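Local coordinates for protein argonaute (Aquifex aeolicus, PDB 1YVU), which uses short single-stranded DNA guides to bind complementary target RNA and cleaves it as a metal-dependent endonuclease, at residues L7-I12 / N602-F607; V141-L146 / F153-D158; I188-V193 / S217-S222. One frame throughout, in Å; residues are numbered along the deposited sequence.

Overall arrangement
Interactions 1 and 2 are buried neighbours, their centres 7 Å apart, whereas interaction 3 lies partly at the surface, its centre about 27 Å from that of interaction 1 and 21 Å from that of interaction 2. The first two share an antiparallel sheet, since strand 9-14 pairs with strand 153-165, the second strand of the hairpin in interaction 2. Their chemistry differs with their place: interaction 1 joins the N-terminal and PIWI domains largely by apolar side chains, while interaction 2 is a backbone ladder within linker L1. Interaction 3, inside the PAZ domain, combines a single backbone-to-hydroxyl bond with one aliphatic chain over an imidazole. It meets interaction 2 marginally, through Asn142 and Asp191.

Interaction 1: residues L7-I12 / N602-F607; sequences LNLYRI and NNPRFF
Leu7 and Phe606 both place CG opposite the carbonyl carbon (chi1 -68° and -75°), and their side chains run side by side in the same direction. Leu7 CG lies 3.9 Å from Phe606 CD2, and its CD1 is 4.0 Å from Phe606 CE2. Leu7 CD2 reaches Pro604 CB at 3.9 Å while still touching the Phe606 ring. Two residues on, Leu9 CD2 meets Pro604 CG at 4.0 Å, which gives the pyrrolidine ring a leucine methyl at each of two neighbouring carbons. Ile626 of strand 624-627 touches Leu7, Leu9 and Pro604. The side chain of Asn8 crosses that of Phe607 at about a right angle, with amide and ring planes 63° apart. Replacing Leu7 by alanine would probably open a gap between Pro604 and Phe606, leaving both without the branched chain that bridges them. Arg605 directs its charge away from these leucines, to a salt bridge with Asp158 on strand 153-165. Among Leu7, Leu9, Pro604 and Phe606, where the N-terminal domain meets the PIWI domain, the contacts are consistent with a join made largely by apolar packing round Leu7, with the nearby ionic link made to linker L1.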
ATOM      1  N   LEU A   7      -6.115 -10.235 -17.290  1.00 20.80           N
ATOM      2  CA  LEU A   7      -5.110  -9.600 -16.435  1.00 11.91           C
ATOM      3  C   LEU A   7      -3.874  -9.167 -17.231  1.00 14.09           C
ATOM      4  O   LEU A   7      -3.508  -9.822 -18.224  1.00 16.65           O
ATOM      5  CB  LEU A   7      -4.599 -10.548 -15.349  1.00  9.85           C
ATOM      6  CG  LEU A   7      -5.402 -11.087 -14.167  1.00  5.25           C
ATOM      7  CD1 LEU A   7      -5.725 -12.543 -14.432  1.00 13.66           C
ATOM      8  CD2 LEU A   7      -4.642 -10.999 -12.880  1.00  4.55           C
ATOM      9  N   ASN A   8      -3.148  -8.201 -16.631  1.00 19.79           N
ATOM     10  CA  ASN A   8      -1.883  -7.579 -17.088  1.00 15.86           C
ATOM     11  C   ASN A   8      -0.758  -8.581 -17.201  1.00 16.64           C
ATOM     12  O   ASN A   8       0.416  -8.194 -17.049  1.00 16.90           O
ATOM     13  CB  ASN A   8      -1.333  -6.654 -15.994  1.00 26.26           C
ATOM     14  CG  ASN A   8      -2.155  -5.466 -15.747  1.00 16.94           C
ATOM     15  OD1 ASN A   8      -1.949  -4.423 -16.357  1.00 17.79           O
ATOM     16  ND2 ASN A   8      -3.051  -5.579 -14.792  1.00 20.27           N
ATOM     17  N   LEU A   9      -1.087  -9.866 -17.312  1.00 16.13           N
ATOM     18  CA  LEU A   9      -0.069 -10.920 -17.363  1.00 13.86           C
ATOM     19  C   LEU A   9       0.062 -11.555 -18.715  1.00 15.44           C
ATOM     20  O   LEU A   9      -0.927 -11.946 -19.293  1.00 21.22           O
ATOM     21  CB  LEU A   9      -0.363 -11.981 -16.308  1.00 13.70           C
ATOM     22  CG  LEU A   9      -0.517 -11.466 -14.873  1.00  8.93           C
ATOM     23  CD1 LEU A   9      -1.271 -12.430 -14.017  1.00  5.40           C
ATOM     24  CD2 LEU A   9       0.817 -11.157 -14.305  1.00  3.09           C
ATOM     25  N   TYR A  10       1.280 -11.605 -19.237  1.00 16.58           N
ATOM     26  CA  TYR A  10       1.540 -12.178 -20.549  1.00 20.26           C
ATOM     27  C   TYR A  10       2.746 -13.101 -20.479  1.00 21.30           C
ATOM     28  O   TYR A  10       3.806 -12.668 -20.002  1.00 20.47           O
ATOM     29  CB  TYR A  10       1.904 -11.068 -21.532  1.00 27.39           C
ATOM     30  CG  TYR A  10       0.921  -9.946 -21.631  1.00 21.53           C
ATOM     31  CD1 TYR A  10       1.012  -8.821 -20.772  1.00 22.97           C
ATOM     32  CD2 TYR A  10      -0.142 -10.016 -22.543  1.00 25.01           C
ATOM     33  CE1 TYR A  10       0.025  -7.789 -20.819  1.00 31.46           C
ATOM     34  CE2 TYR A  10      -1.116  -9.000 -22.614  1.00 28.56           C
ATOM     35  CZ  TYR A  10      -1.039  -7.896 -21.741  1.00 33.03           C
ATOM     36  OH  TYR A  10      -2.051  -6.963 -21.752  1.00 32.99           O
ATOM     37  N   ARG A  11       2.628 -14.310 -21.061  1.00 19.92           N
ATOM     38  CA  ARG A  11       3.721 -15.296 -21.086  1.00 11.39           C
ATOM     39  C   ARG A  11       4.889 -14.701 -21.803  1.00  8.82           C
ATOM     40  O   ARG A  11       4.743 -14.193 -22.894  1.00 11.73           O
ATOM     41  CB  ARG A  11       3.338 -16.607 -21.773  1.00 13.70           C
ATOM     42  CG  ARG A  11       2.411 -17.444 -20.943  1.00 24.43           C
ATOM     43  CD  ARG A  11       2.263 -18.895 -21.400  1.00 44.12           C
ATOM     44  NE  ARG A  11       1.480 -19.658 -20.412  1.00 54.47           N
ATOM     45  CZ  ARG A  11       0.806 -20.785 -20.652  1.00 61.22           C
ATOM     46  NH1 ARG A  11       0.803 -21.327 -21.865  1.00 63.92           N
ATOM     47  NH2 ARG A  11       0.112 -21.359 -19.668  1.00 58.43           N
ATOM     48  N   ILE A  12       5.990 -14.592 -21.077  1.00 12.63           N
ATOM     49  CA  ILE A  12       7.227 -14.060 -21.606  1.00 17.26           C
ATOM     50  C   ILE A  12       8.235 -15.210 -21.767  1.00 14.12           C
ATOM     51  O   ILE A  12       8.252 -16.170 -20.991  1.00 21.09           O
ATOM     52  CB  ILE A  12       7.752 -12.840 -20.752  1.00 13.04           C
ATOM     53  CG1 ILE A  12       8.985 -12.230 -21.394  1.00 10.69           C
ATOM     54  CG2 ILE A  12       8.033 -13.220 -19.301  1.00  8.70           C
ATOM     55  CD1 ILE A  12       9.328 -10.910 -20.843  1.00 18.58           C
ATOM     56  N   ASN A 602       0.295  -2.074  -6.260  1.00 26.60           N
ATOM     57  CA  ASN A 602       0.926  -2.479  -7.531  1.00 24.61           C
ATOM     58  C   ASN A 602       0.757  -3.916  -8.067  1.00 24.46           C
ATOM     59  O   ASN A 602       1.645  -4.503  -8.724  1.00 26.40           O
ATOM     60  CB  ASN A 602       2.401  -2.041  -7.549  1.00 29.59           C
ATOM     61  CG  ASN A 602       2.593  -0.598  -7.094  1.00 27.09           C
ATOM     62  OD1 ASN A 602       1.800   0.284  -7.421  1.00 28.17           O
ATOM     63  ND2 ASN A 602       3.627  -0.366  -6.303  1.00 29.33           N
ATOM     64  N   ASN A 603      -0.455  -4.417  -7.885  1.00 26.08           N
ATOM     65  CA  ASN A 603      -0.829  -5.761  -8.281  1.00 21.11           C
ATOM     66  C   ASN A 603      -1.411  -5.830  -9.691  1.00 17.60           C
ATOM     67  O   ASN A 603      -1.702  -4.787 -10.295  1.00 21.89           O
ATOM     68  CB  ASN A 603      -1.853  -6.276  -7.264  1.00 16.23           C
ATOM     69  CG  ASN A 603      -1.272  -6.416  -5.886  1.00 16.30           C
ATOM     70  OD1 ASN A 603      -0.159  -6.925  -5.695  1.00  2.31           O
ATOM     71  ND2 ASN A 603      -2.023  -5.947  -4.904  1.00 15.21           N
ATOM     72  N   PRO A 604      -1.477  -7.045 -10.283  1.00 19.83           N
ATOM     73  CA  PRO A 604      -2.047  -7.177 -11.627  1.00 23.35           C
ATOM     74  C   PRO A 604      -3.552  -6.990 -11.515  1.00 23.57           C
ATOM     75  O   PRO A 604      -4.191  -7.590 -10.645  1.00 26.86           O
ATOM     76  CB  PRO A 604      -1.697  -8.606 -11.999  1.00 24.68           C
ATOM     77  CG  PRO A 604      -0.421  -8.833 -11.305  1.00 19.84           C
ATOM     78  CD  PRO A 604      -0.699  -8.258  -9.956  1.00 17.73           C
ATOM     79  N   ARG A 605      -4.085  -6.097 -12.347  1.00 22.72           N
ATOM     80  CA  ARG A 605      -5.504  -5.778 -12.349  1.00 23.83           C
ATOM     81  C   ARG A 605      -6.358  -6.807 -13.086  1.00 18.59           C
ATOM     82  O   ARG A 605      -5.813  -7.752 -13.650  1.00 16.93           O
ATOM     83  CB  ARG A 605      -5.713  -4.351 -12.871  1.00 27.27           C
ATOM     84  CG  ARG A 605      -5.189  -3.238 -11.917  1.00 32.31           C
ATOM     85  CD  ARG A 605      -5.897  -1.882 -12.136  1.00 34.38           C
ATOM     86  NE  ARG A 605      -4.993  -0.736 -12.039  1.00 38.86           N
ATOM     87  CZ  ARG A 605      -4.169  -0.337 -13.012  1.00 38.53           C
ATOM     88  NH1 ARG A 605      -4.146  -0.988 -14.170  1.00 40.19           N
ATOM     89  NH2 ARG A 605      -3.332   0.677 -12.817  1.00 32.99           N
ATOM     90  N   PHE A 606      -7.680  -6.716 -12.897  1.00 20.75           N
ATOM     91  CA  PHE A 606      -8.663  -7.588 -13.556  1.00 25.50           C
ATOM     92  C   PHE A 606      -9.485  -6.711 -14.497  1.00 31.13           C
ATOM     93  O   PHE A 606     -10.025  -5.661 -14.091  1.00 37.92           O
ATOM     94  CB  PHE A 606      -9.634  -8.224 -12.574  1.00 23.83           C
ATOM     95  CG  PHE A 606      -9.051  -9.351 -11.757  1.00 18.36           C
ATOM     96  CD1 PHE A 606      -8.842  -9.187 -10.384  1.00 24.25           C
ATOM     97  CD2 PHE A 606      -8.800 -10.620 -12.318  1.00 18.83           C
ATOM     98  CE1 PHE A 606      -8.393 -10.267  -9.576  1.00 10.79           C
ATOM     99  CE2 PHE A 606      -8.346 -11.712 -11.493  1.00 10.65           C
ATOM    100  CZ  PHE A 606      -8.152 -11.523 -10.136  1.00  2.00           C
ATOM    101  N   PHE A 607      -9.564  -7.136 -15.755  1.00 29.40           N
ATOM    102  CA  PHE A 607     -10.306  -6.412 -16.773  1.00 27.81           C
ATOM    103  C   PHE A 607     -11.389  -7.354 -17.271  1.00 34.75           C
ATOM    104  O   PHE A 607     -11.094  -8.465 -17.711  1.00 29.19           O
ATOM    105  CB  PHE A 607      -9.396  -5.993 -17.942  1.00 28.64           C
ATOM    106  CG  PHE A 607      -8.120  -5.288 -17.521  1.00 27.01           C
ATOM    107  CD1 PHE A 607      -6.886  -5.970 -17.532  1.00 26.88           C
ATOM    108  CD2 PHE A 607      -8.146  -3.943 -17.102  1.00 22.65           C
ATOM    109  CE1 PHE A 607      -5.676  -5.309 -17.128  1.00 22.16           C
ATOM    110  CE2 PHE A 607      -6.949  -3.264 -16.692  1.00 19.63           C
ATOM    111  CZ  PHE A 607      -5.718  -3.938 -16.705  1.00 16.88           C
TER

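Interaction 2: residues V141-L146 / F153-D158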
ATOM      1  N   VAL A 141       5.689   3.382 -16.459  1.00 56.34           N
ATOM      2  CA  VAL A 141       5.495   2.043 -16.963  1.00 52.83           C
ATOM      3  C   VAL A 141       6.370   1.120 -16.123  1.00 48.58           C
ATOM      4  O   VAL A 141       7.605   1.141 -16.219  1.00 41.11           O
ATOM      5  CB  VAL A 141       5.847   1.925 -18.476  1.00 45.31           C
ATOM      6  CG1 VAL A 141       4.913   0.949 -19.145  1.00 48.19           C
ATOM      7  CG2 VAL A 141       5.783   3.289 -19.184  1.00 51.20           C
ATOM      8  N   ASN A 142       5.709   0.390 -15.231  1.00 46.00           N
ATOM      9  CA  ASN A 142       6.366  -0.558 -14.350  1.00 49.76           C
ATOM     10  C   ASN A 142       6.140  -2.002 -14.823  1.00 48.09           C
ATOM     11  O   ASN A 142       5.003  -2.409 -15.103  1.00 48.27           O
ATOM     12  CB  ASN A 142       5.881  -0.356 -12.907  1.00 52.35           C
ATOM     13  CG  ASN A 142       6.476   0.908 -12.238  1.00 62.65           C
ATOM     14  OD1 ASN A 142       7.018   1.818 -12.891  1.00 64.25           O
ATOM     15  ND2 ASN A 142       6.374   0.952 -10.916  1.00 61.03           N
ATOM     16  N   GLU A 143       7.250  -2.720 -15.021  1.00 50.07           N
ATOM     17  CA  GLU A 143       7.260  -4.132 -15.453  1.00 45.28           C
ATOM     18  C   GLU A 143       7.944  -4.986 -14.395  1.00 47.67           C
ATOM     19  O   GLU A 143       9.019  -4.643 -13.887  1.00 50.48           O
ATOM     20  CB  GLU A 143       8.063  -4.374 -16.749  1.00 44.07           C
ATOM     21  CG  GLU A 143       7.829  -3.450 -17.916  1.00 36.04           C
ATOM     22  CD  GLU A 143       8.533  -2.123 -17.760  1.00 34.03           C
ATOM     23  OE1 GLU A 143       9.491  -2.021 -16.961  1.00 32.63           O
ATOM     24  OE2 GLU A 143       8.121  -1.170 -18.448  1.00 38.03           O
ATOM     25  N   LYS A 144       7.324  -6.107 -14.084  1.00 47.35           N
ATOM     26  CA  LYS A 144       7.880  -7.058 -13.141  1.00 41.64           C
ATOM     27  C   LYS A 144       7.610  -8.443 -13.734  1.00 40.07           C
ATOM     28  O   LYS A 144       6.587  -8.647 -14.399  1.00 42.27           O
ATOM     29  CB  LYS A 144       7.244  -6.886 -11.762  1.00 37.05           C
ATOM     30  CG  LYS A 144       8.016  -5.945 -10.878  1.00 45.00           C
ATOM     31  CD  LYS A 144       7.170  -5.395  -9.770  1.00 44.00           C
ATOM     32  CE  LYS A 144       7.966  -4.382  -8.971  1.00 49.81           C
ATOM     33  NZ  LYS A 144       7.052  -3.420  -8.273  1.00 57.02           N
ATOM     34  N   VAL A 145       8.575  -9.350 -13.613  1.00 39.02           N
ATOM     35  CA  VAL A 145       8.405 -10.705 -14.123  1.00 33.56           C
ATOM     36  C   VAL A 145       8.006 -11.635 -12.989  1.00 29.87           C
ATOM     37  O   VAL A 145       8.726 -11.766 -12.009  1.00 34.16           O
ATOM     38  CB  VAL A 145       9.664 -11.219 -14.848  1.00 32.38           C
ATOM     39  CG1 VAL A 145       9.537 -12.698 -15.163  1.00 36.21           C
ATOM     40  CG2 VAL A 145       9.868 -10.421 -16.149  1.00 33.91           C
ATOM     41  N   LEU A 146       6.809 -12.203 -13.120  1.00 28.78           N
ATOM     42  CA  LEU A 146       6.229 -13.149 -12.158  1.00 21.58           C
ATOM     43  C   LEU A 146       6.256 -14.554 -12.743  1.00 16.84           C
ATOM     44  O   LEU A 146       6.675 -14.735 -13.879  1.00 14.65           O
ATOM     45  CB  LEU A 146       4.790 -12.759 -11.786  1.00 14.33           C
ATOM     46  CG  LEU A 146       4.425 -11.332 -11.351  1.00  2.00           C
ATOM     47  CD1 LEU A 146       3.129 -11.399 -10.610  1.00  2.00           C
ATOM     48  CD2 LEU A 146       5.503 -10.674 -10.469  1.00  3.19           C
ATOM     49  N   PHE A 153       6.922 -17.903 -17.007  1.00 34.77           N
ATOM     50  CA  PHE A 153       7.176 -16.545 -16.527  1.00 30.11           C
ATOM     51  C   PHE A 153       6.177 -15.588 -17.160  1.00 31.24           C
ATOM     52  O   PHE A 153       5.825 -15.726 -18.336  1.00 33.64           O
ATOM     53  CB  PHE A 153       8.603 -16.100 -16.833  1.00 28.05           C
ATOM     54  CG  PHE A 153       9.662 -16.851 -16.052  1.00 27.72           C
ATOM     55  CD1 PHE A 153      10.974 -16.966 -16.556  1.00 31.46           C
ATOM     56  CD2 PHE A 153       9.367 -17.436 -14.802  1.00 19.61           C
ATOM     57  CE1 PHE A 153      11.972 -17.649 -15.831  1.00 20.50           C
ATOM     58  CE2 PHE A 153      10.358 -18.118 -14.075  1.00 16.75           C
ATOM     59  CZ  PHE A 153      11.664 -18.225 -14.593  1.00 15.04           C
ATOM     60  N   LEU A 154       5.618 -14.701 -16.348  1.00 23.53           N
ATOM     61  CA  LEU A 154       4.640 -13.744 -16.851  1.00 26.98           C
ATOM     62  C   LEU A 154       5.163 -12.323 -16.775  1.00 24.36           C
ATOM     63  O   LEU A 154       5.785 -11.932 -15.779  1.00 30.79           O
ATOM     64  CB  LEU A 154       3.347 -13.823 -16.040  1.00 13.76           C
ATOM     65  CG  LEU A 154       2.748 -15.214 -15.883  1.00 17.74           C
ATOM     66  CD1 LEU A 154       1.593 -15.234 -14.927  1.00 11.66           C
ATOM     67  CD2 LEU A 154       2.370 -15.742 -17.268  1.00 15.82           C
ATOM     68  N   LEU A 155       4.985 -11.555 -17.844  1.00 24.60           N
ATOM     69  CA  LEU A 155       5.398 -10.185 -17.758  1.00 19.41           C
ATOM     70  C   LEU A 155       4.180  -9.461 -17.284  1.00 22.19           C
ATOM     71  O   LEU A 155       3.098  -9.547 -17.879  1.00 19.04           O
ATOM     72  CB  LEU A 155       5.894  -9.596 -19.067  1.00 15.36           C
ATOM     73  CG  LEU A 155       6.288  -8.108 -18.974  1.00 14.60           C
ATOM     74  CD1 LEU A 155       7.480  -7.869 -18.049  1.00 20.94           C
ATOM     75  CD2 LEU A 155       6.596  -7.606 -20.343  1.00 17.57           C
ATOM     76  N   HIS A 156       4.341  -8.949 -16.074  1.00 25.24           N
ATOM     77  CA  HIS A 156       3.340  -8.144 -15.431  1.00 27.72           C
ATOM     78  C   HIS A 156       3.702  -6.740 -15.913  1.00 33.78           C
ATOM     79  O   HIS A 156       4.804  -6.236 -15.621  1.00 31.69           O
ATOM     80  CB  HIS A 156       3.465  -8.245 -13.915  1.00 21.11           C
ATOM     81  CG  HIS A 156       2.707  -7.197 -13.171  1.00 27.98           C
ATOM     82  ND1 HIS A 156       1.728  -6.426 -13.762  1.00 25.40           N
ATOM     83  CD2 HIS A 156       2.835  -6.739 -11.903  1.00 29.82           C
ATOM     84  CE1 HIS A 156       1.293  -5.525 -12.897  1.00 30.03           C
ATOM     85  NE2 HIS A 156       1.946  -5.697 -11.762  1.00 38.35           N
ATOM     86  N   LEU A 157       2.778  -6.150 -16.676  1.00 34.65           N
ATOM     87  CA  LEU A 157       2.967  -4.816 -17.215  1.00 35.85           C
ATOM     88  C   LEU A 157       1.790  -3.887 -16.947  1.00 34.24           C
ATOM     89  O   LEU A 157       0.643  -4.197 -17.267  1.00 35.39           O
ATOM     90  CB  LEU A 157       3.276  -4.908 -18.705  1.00 34.06           C
ATOM     91  CG  LEU A 157       3.428  -3.692 -19.625  1.00 32.09           C
ATOM     92  CD1 LEU A 157       4.294  -2.594 -19.063  1.00 32.55           C
ATOM     93  CD2 LEU A 157       4.030  -4.205 -20.897  1.00 37.66           C
ATOM     94  N   ASP A 158       2.103  -2.730 -16.383  1.00 37.46           N
ATOM     95  CA  ASP A 158       1.092  -1.742 -16.070  1.00 39.80           C
ATOM     96  C   ASP A 158       1.545  -0.352 -16.498  1.00 42.03           C
ATOM     97  O   ASP A 158       2.717  -0.133 -16.837  1.00 41.27           O
ATOM     98  CB  ASP A 158       0.785  -1.754 -14.560  1.00 42.06           C
ATOM     99  CG  ASP A 158      -0.688  -1.468 -14.238  1.00 40.63           C
ATOM    100  OD1 ASP A 158      -1.368  -0.726 -14.993  1.00 27.63           O
ATOM    101  OD2 ASP A 158      -1.153  -2.002 -13.209  1.00 44.26           O
TER
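His156 lies opposite Lys144 in an antiparallel hydrogen-bonded pair, and its side chain can be traced outward from there. CB passes Lys144 O at 3.2 Å and Leu146 CG at 4.1 Å, the leucine and histidine side chains running side by side. His156 shares its face of the sheet with Lys144 and Leu146, and CG anti to the backbone N (chi1 165°) sets where the ring points on it. Its CD2 comes to 4.4 Å from Lys144 CB, while ND1 packs against CB of Asn8, just before strand 9-14. At the tip, NE2 is hydrogen-bonded to Asn602 O, a tie from linker L1 to the PIWI domain. The backbone below is a beta hairpin, strand 134-147 returning as strand 153-165, and the short segments run at 157° to each other. His156 N bonds to Lys144 O at 2.8 Å almost in line with the carbonyl, and Lys144 N returns to His156 O at 3.0 Å in the carbonyl plane. Leu146 and Leu154 form a second reciprocal pair. On the other face, Leu157 CD1 touches both Val141 CG1 (3.6 Å) and Glu143 CG (3.8 Å), and Leu155 CD1 meets Val145 CG2 at 4.0 Å. Glu143 bends at chi2 (78°), and its carboxylate is held by Lys111, as a salt bridge, and by the hydroxyl of Tyr294 on helix 280-299.

Interaction 3: residues I188-V193 / S217-S222; sequences IGIDFV and STHKSS
Within the PAZ domain, the loop joining strands 184-187 and 194-201 rests against the start of helix 220-231, with Gly189 and Ile190 meeting His219 and Ser221. The apolar half of the contact is a CH-pi interaction. Ile190 CG1 stands 3.9 Å from the centroid of the His219 ring and 16° off the ring normal, which puts it over a face; its position is shifted toward the rim, 3.7 Å from His219 CG. The torsions account for this reach: CG1 is anti to the carbonyl carbon (chi1 -53°), and the extended chain beyond it sends CD1 onward to His219 CB at 3.9 Å. The two side chains cross obliquely. The polar half is one bond, from Gly189 N to Ser221 OG at 3.2 Å, bent to 139° at the hydrogen, a geometry that suggests a modest interaction. Next to it, Ser222 OG donates to His219 O at 2.7 Å from above the carbonyl plane, a bond that ties the helix start back onto the residue bearing the imidazole. His219 also stacks on Trp40, whose indole NE1 is hydrogen-bonded to Thr218 O, linking this corner of the PAZ domain to the N-terminal domain. With 225 Å² buried in all, this pairing is consistent with a light attachment: one bent bond probably helps to hold the loop backbone at Gly189, and dispersion between Ile190 and the imidazole supplies most of the side-chain contact.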
ATOM      1  N   ILE A 188      14.432  12.966 -11.578  1.00 51.47           N
ATOM      2  CA  ILE A 188      14.003  12.838 -12.978  1.00 56.71           C
ATOM      3  C   ILE A 188      14.182  11.511 -13.738  1.00 58.75           C
ATOM      4  O   ILE A 188      13.173  10.849 -14.063  1.00 59.33           O
ATOM      5  CB  ILE A 188      14.418  14.086 -13.839  1.00 51.46           C
ATOM      6  CG1 ILE A 188      13.747  15.342 -13.249  1.00 50.99           C
ATOM      7  CG2 ILE A 188      13.968  13.914 -15.318  1.00 47.99           C
ATOM      8  CD1 ILE A 188      13.990  16.644 -13.999  1.00 53.14           C
ATOM      9  N   GLY A 189      15.424  11.141 -14.047  1.00 59.62           N
ATOM     10  CA  GLY A 189      15.650   9.890 -14.760  1.00 59.61           C
ATOM     11  C   GLY A 189      15.737   8.663 -13.848  1.00 54.74           C
ATOM     12  O   GLY A 189      16.258   7.627 -14.260  1.00 58.46           O
ATOM     13  N   ILE A 190      15.236   8.789 -12.608  1.00 55.50           N
ATOM     14  CA  ILE A 190      15.264   7.720 -11.596  1.00 54.93           C
ATOM     15  C   ILE A 190      13.870   7.197 -11.133  1.00 53.75           C
ATOM     16  O   ILE A 190      13.009   7.971 -10.720  1.00 56.72           O
ATOM     17  CB  ILE A 190      16.136   8.170 -10.355  1.00 50.03           C
ATOM     18  CG1 ILE A 190      17.531   8.638 -10.825  1.00 46.99           C
ATOM     19  CG2 ILE A 190      16.279   7.047  -9.321  1.00 47.65           C
ATOM     20  CD1 ILE A 190      18.547   9.045  -9.735  1.00 41.67           C
ATOM     21  N   ASP A 191      13.722   5.862 -11.161  1.00 50.87           N
ATOM     22  CA  ASP A 191      12.516   5.086 -10.776  1.00 47.55           C
ATOM     23  C   ASP A 191      12.308   5.047  -9.233  1.00 43.85           C
ATOM     24  O   ASP A 191      11.845   4.043  -8.669  1.00 43.14           O
ATOM     25  CB  ASP A 191      12.730   3.632 -11.281  1.00 49.88           C
ATOM     26  CG  ASP A 191      11.720   3.195 -12.343  1.00 52.30           C
ATOM     27  OD1 ASP A 191      10.512   3.491 -12.215  1.00 52.62           O
ATOM     28  OD2 ASP A 191      12.169   2.486 -13.280  1.00 46.63           O
ATOM     29  N   PHE A 192      12.557   6.160  -8.568  1.00 42.60           N
ATOM     30  CA  PHE A 192      12.481   6.178  -7.112  1.00 42.48           C
ATOM     31  C   PHE A 192      11.654   7.299  -6.472  1.00 40.02           C
ATOM     32  O   PHE A 192      11.730   8.440  -6.884  1.00 39.59           O
ATOM     33  CB  PHE A 192      13.940   6.128  -6.569  1.00 45.43           C
ATOM     34  CG  PHE A 192      14.072   6.305  -5.083  1.00 49.73           C
ATOM     35  CD1 PHE A 192      13.629   5.310  -4.205  1.00 56.80           C
ATOM     36  CD2 PHE A 192      14.619   7.495  -4.565  1.00 55.22           C
ATOM     37  CE1 PHE A 192      13.717   5.488  -2.806  1.00 61.46           C
ATOM     38  CE2 PHE A 192      14.721   7.704  -3.174  1.00 58.06           C
ATOM     39  CZ  PHE A 192      14.269   6.700  -2.286  1.00 64.17           C
ATOM     40  N   VAL A 193      10.906   6.957  -5.422  1.00 32.48           N
ATOM     41  CA  VAL A 193      10.090   7.917  -4.677  1.00 31.73           C
ATOM     42  C   VAL A 193      10.417   7.726  -3.187  1.00 35.49           C
ATOM     43  O   VAL A 193      10.407   6.592  -2.675  1.00 32.91           O
ATOM     44  CB  VAL A 193       8.545   7.732  -4.943  1.00 27.49           C
ATOM     45  CG1 VAL A 193       7.689   8.542  -3.953  1.00 20.66           C
ATOM     46  CG2 VAL A 193       8.208   8.151  -6.358  1.00 16.18           C
ATOM     47  N   SER A 217      27.559   8.898  -7.873  1.00 62.68           N
ATOM     48  CA  SER A 217      26.206   8.881  -8.417  1.00 60.36           C
ATOM     49  C   SER A 217      25.916   7.716  -9.368  1.00 57.63           C
ATOM     50  O   SER A 217      26.643   7.457 -10.342  1.00 59.26           O
ATOM     51  CB  SER A 217      25.805  10.245  -8.986  1.00 61.61           C
ATOM     52  OG  SER A 217      26.756  10.737  -9.897  1.00 61.94           O
ATOM     53  N   THR A 218      24.882   6.969  -8.992  1.00 54.13           N
ATOM     54  CA  THR A 218      24.406   5.784  -9.701  1.00 55.49           C
ATOM     55  C   THR A 218      23.840   5.968 -11.116  1.00 56.49           C
ATOM     56  O   THR A 218      24.032   5.089 -11.972  1.00 59.21           O
ATOM     57  CB  THR A 218      23.334   5.106  -8.879  1.00 48.64           C
ATOM     58  OG1 THR A 218      22.628   6.103  -8.136  1.00 46.95           O
ATOM     59  CG2 THR A 218      23.932   4.106  -7.941  1.00 50.79           C
ATOM     60  N   HIS A 219      23.098   7.066 -11.329  1.00 57.97           N
ATOM     61  CA  HIS A 219      22.472   7.386 -12.619  1.00 52.53           C
ATOM     62  C   HIS A 219      23.085   8.620 -13.258  1.00 51.31           C
ATOM     63  O   HIS A 219      23.802   9.365 -12.602  1.00 50.18           O
ATOM     64  CB  HIS A 219      20.977   7.629 -12.442  1.00 52.02           C
ATOM     65  CG  HIS A 219      20.171   6.398 -12.137  1.00 48.76           C
ATOM     66  ND1 HIS A 219      19.233   5.887 -13.020  1.00 48.70           N
ATOM     67  CD2 HIS A 219      20.089   5.630 -11.028  1.00 51.86           C
ATOM     68  CE1 HIS A 219      18.611   4.871 -12.458  1.00 46.07           C
ATOM     69  NE2 HIS A 219      19.113   4.689 -11.249  1.00 51.12           N
ATOM     70  N   LYS A 220      22.736   8.850 -14.525  1.00 52.55           N
ATOM     71  CA  LYS A 220      23.228   9.966 -15.351  1.00 52.40           C
ATOM     72  C   LYS A 220      22.698  11.366 -14.994  1.00 50.54           C
ATOM     73  O   LYS A 220      23.486  12.317 -14.933  1.00 53.61           O
ATOM     74  CB  LYS A 220      22.943   9.663 -16.824  1.00 57.72           C
ATOM     75  CG  LYS A 220      23.587  10.596 -17.837  1.00 56.45           C
ATOM     76  CD  LYS A 220      22.933  10.377 -19.188  1.00 65.79           C
ATOM     77  CE  LYS A 220      23.628  11.146 -20.295  1.00 61.45           C
ATOM     78  NZ  LYS A 220      23.028  10.818 -21.618  1.00 65.95           N
ATOM     79  N   SER A 221      21.379  11.506 -14.787  1.00 44.57           N
ATOM     80  CA  SER A 221      20.787  12.807 -14.427  1.00 43.72           C
ATOM     81  C   SER A 221      21.344  13.363 -13.104  1.00 42.34           C
ATOM     82  O   SER A 221      21.514  14.571 -12.969  1.00 38.78           O
ATOM     83  CB  SER A 221      19.232  12.802 -14.481  1.00 44.04           C
ATOM     84  OG  SER A 221      18.613  11.691 -13.855  1.00 35.63           O
ATOM     85  N   SER A 222      21.756  12.458 -12.210  1.00 36.90           N
ATOM     86  CA  SER A 222      22.352  12.800 -10.922  1.00 40.02           C
ATOM     87  C   SER A 222      23.842  13.172 -11.056  1.00 44.03           C
ATOM     88  O   SER A 222      24.335  13.989 -10.273  1.00 40.53           O
ATOM     89  CB  SER A 222      22.145  11.675  -9.898  1.00 42.36           C
ATOM     90  OG  SER A 222      22.534  10.396 -10.392  1.00 40.80           O
TER